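Local coordinates for protein ATP-dependent DNA helicase PIF1 (Candida albicans, PDB 7OTJ) that probably couples ATP hydrolysis to 5'-3' translocation and unwinding of DNA, including G-quadruplexes, in the maintenance of nuclear and mitochondrial genomes, at residues 189-194 and 482-487. Numbering follows the deposited sequence.
Sequences IFRQKG and RAVSRA. With ADP (adenosine-5'-diphosphate), chain E; ALF (tetrafluoroaluminate ion), chain F; PO4 (phosphate ion), chain Q.
Arg191 and Arg482 converge on the tetrafluoroaluminate that sits beyond the β-phosphate of ADP. With CG anti to the backbone N (chi1 -179°), the Arg191 chain leaves the turn spanning Phe190 to Lys193 and runs along the 482-484 backbone. Beyond CB, CG lies against Ala483 O, and CD packs 3.6 Å from Arg482 O. A bend at chi3 then swings the guanidinium to the nucleotide, where NE bonds to Thr459 OG1. NH1 gives a nearly straight bond to ALF F2 (2.7 Å) and a second to Ser481 O, which helps fix the group, while NH2 bonds to F4 and, weakly, to ADP O3B. Residues 189-194 link the P-loop domain's parallel sheet to helix 196-204, and residues 482-487 lead into strand 489-492 of the second RecA-like domain; both arginines reach the γ-phosphate mimic, consistent with arginine fingers of superfamily 1 helicases. Arg482 meets the anion edge-on, NH1 bonding to F4 (2.6 Å) and NH2 to F2 (2.8 Å). Arg191 NH1 lies over a face of that guanidinium, 3.5 Å from Arg482 NH2, the planes 58° apart; the shared anion probably offsets their charges. Farther along, Gln192 sends NE2 to Ala483 O (3.0 Å, 136° at the hydrogen), and its CA approaches Val484 O in a CA-H...O contact. At the other end of the nucleotide, the Phe190 ring lays one face over the adenine, ADP C6 3.4 Å above its centre.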
# COMPACT_ATOMS: atom_id res chain seq x y z
N ILE A 189 -1.13 21.70 2.10
CA ILE A 189 -0.93 20.51 2.91
C ILE A 189 -2.02 20.44 3.96
O ILE A 189 -2.21 21.39 4.73
CB ILE A 189 0.47 20.51 3.54
CG1 ILE A 189 1.53 20.24 2.47
CG2 ILE A 189 0.58 19.48 4.67
CD1 ILE A 189 2.94 20.30 2.98
N PHE A 190 -2.78 19.34 3.98
CA PHE A 190 -3.89 19.13 4.90
C PHE A 190 -3.52 18.30 6.12
O PHE A 190 -4.03 18.55 7.21
CB PHE A 190 -5.06 18.46 4.18
CG PHE A 190 -5.73 19.33 3.14
CD1 PHE A 190 -6.56 20.37 3.52
CD2 PHE A 190 -5.53 19.09 1.79
CE1 PHE A 190 -7.17 21.18 2.57
CE2 PHE A 190 -6.14 19.88 0.83
CZ PHE A 190 -6.96 20.93 1.22
N ARG A 191 -2.66 17.28 5.95
CA ARG A 191 -2.42 16.33 7.03
C ARG A 191 -1.86 17.01 8.28
O ARG A 191 -2.26 16.67 9.41
CB ARG A 191 -1.48 15.21 6.56
CG ARG A 191 -1.21 14.17 7.63
CD ARG A 191 -0.36 13.02 7.12
NE ARG A 191 -1.01 12.26 6.05
CZ ARG A 191 -0.45 12.00 4.88
NH1 ARG A 191 0.77 12.42 4.58
NH2 ARG A 191 -1.12 11.28 3.99
N GLN A 192 -0.94 17.95 8.12
CA GLN A 192 -0.35 18.66 9.25
C GLN A 192 -0.77 20.13 9.30
O GLN A 192 -0.07 20.96 9.88
CB GLN A 192 1.18 18.54 9.22
CG GLN A 192 1.73 17.12 9.16
CD GLN A 192 1.80 16.56 7.74
OE1 GLN A 192 1.48 17.25 6.77
NE2 GLN A 192 2.23 15.31 7.61
N LYS A 193 -1.95 20.45 8.74
CA LYS A 193 -2.32 21.84 8.49
C LYS A 193 -2.29 22.68 9.76
O LYS A 193 -2.06 23.90 9.69
CB LYS A 193 -3.70 21.91 7.84
CG LYS A 193 -4.07 23.29 7.32
CD LYS A 193 -5.37 23.25 6.53
CE LYS A 193 -5.65 24.58 5.85
NZ LYS A 193 -4.57 24.94 4.90
N GLY A 194 -2.50 22.07 10.92
CA GLY A 194 -2.59 22.83 12.15
C GLY A 194 -1.27 23.42 12.62
O GLY A 194 -1.27 24.35 13.43
N ARG A 482 4.05 10.88 7.79
CA ARG A 482 2.84 10.15 8.13
C ARG A 482 2.08 10.78 9.28
O ARG A 482 0.87 10.57 9.41
CB ARG A 482 3.17 8.70 8.50
CG ARG A 482 3.92 7.91 7.44
CD ARG A 482 3.18 7.91 6.12
NE ARG A 482 3.62 8.98 5.24
CZ ARG A 482 2.93 9.41 4.20
NH1 ARG A 482 1.74 8.91 3.90
NH2 ARG A 482 3.43 10.38 3.44
N ALA A 483 2.76 11.56 10.12
CA ALA A 483 2.16 12.08 11.34
C ALA A 483 1.22 13.24 11.07
O ALA A 483 1.49 14.10 10.24
CB ALA A 483 3.25 12.52 12.32
N VAL A 484 0.09 13.24 11.79
CA VAL A 484 -0.81 14.39 11.78
C VAL A 484 -0.16 15.58 12.48
O VAL A 484 -0.20 16.71 11.98
CB VAL A 484 -2.15 14.00 12.42
CG1 VAL A 484 -3.02 15.23 12.65
CG2 VAL A 484 -2.87 12.99 11.54
N SER A 485 0.45 15.35 13.64
CA SER A 485 1.00 16.44 14.43
C SER A 485 2.27 15.99 15.13
O SER A 485 2.51 14.79 15.33
CB SER A 485 0.00 16.94 15.47
OG SER A 485 -0.22 15.94 16.44
N ARG A 486 3.08 16.97 15.53
CA ARG A 486 4.27 16.64 16.30
C ARG A 486 3.92 16.09 17.67
O ARG A 486 4.65 15.24 18.20
CB ARG A 486 5.17 17.87 16.44
CG ARG A 486 5.94 18.22 15.19
CD ARG A 486 6.83 19.41 15.42
NE ARG A 486 6.05 20.64 15.51
CZ ARG A 486 6.57 21.84 15.76
NH1 ARG A 486 7.85 21.99 16.07
NH2 ARG A 486 5.79 22.91 15.70
N ALA A 487 2.80 16.52 18.25
CA ALA A 487 2.42 16.01 19.57
C ALA A 487 2.10 14.52 19.53
O ALA A 487 2.19 13.85 20.57
CB ALA A 487 1.22 16.79 20.12
PB ADP E . -1.87 12.51 -0.02
O1B ADP E . -1.42 13.63 -0.94
O2B ADP E . -2.46 11.31 -0.72
O3B ADP E . -0.88 12.18 1.07
PA ADP E . -4.27 12.25 1.49
O1A ADP E . -5.37 12.10 0.46
O2A ADP E . -3.73 11.04 2.19
O3A ADP E . -3.10 13.13 0.82
O5' ADP E . -4.76 13.28 2.62
C5' ADP E . -4.16 13.25 3.91
C4' ADP E . -5.13 13.84 4.91
O4' ADP E . -5.58 15.11 4.45
C3' ADP E . -6.35 12.95 5.04
O3' ADP E . -6.52 12.60 6.42
C2' ADP E . -7.53 13.78 4.58
O2' ADP E . -8.64 13.63 5.47
C1' ADP E . -7.00 15.21 4.59
N9 ADP E . -7.55 15.98 3.46
C8 ADP E . -7.32 15.73 2.16
N7 ADP E . -7.97 16.62 1.37
C5 ADP E . -8.63 17.46 2.18
C6 ADP E . -9.51 18.64 2.00
N6 ADP E . -9.83 19.10 0.77
N1 ADP E . -10.00 19.23 3.12
C2 ADP E . -9.70 18.78 4.35
N3 ADP E . -8.90 17.72 4.58
C4 ADP E . -8.35 17.03 3.56
AL ALF F . 0.79 10.74 0.78
F1 ALF F . 0.08 9.70 -0.48
F2 ALF F . 1.49 11.77 2.06
F3 ALF F . 1.46 11.78 -0.51
F4 ALF F . 0.06 9.76 2.08
P PO4 Q . 6.23 25.19 18.63
O1 PO4 Q . 6.23 25.29 17.12
O2 PO4 Q . 6.19 23.75 19.07
O3 PO4 Q . 5.05 25.95 19.20
O4 PO4 Q . 7.50 25.81 19.17
O HOH W 1 2.61 9.17 0.44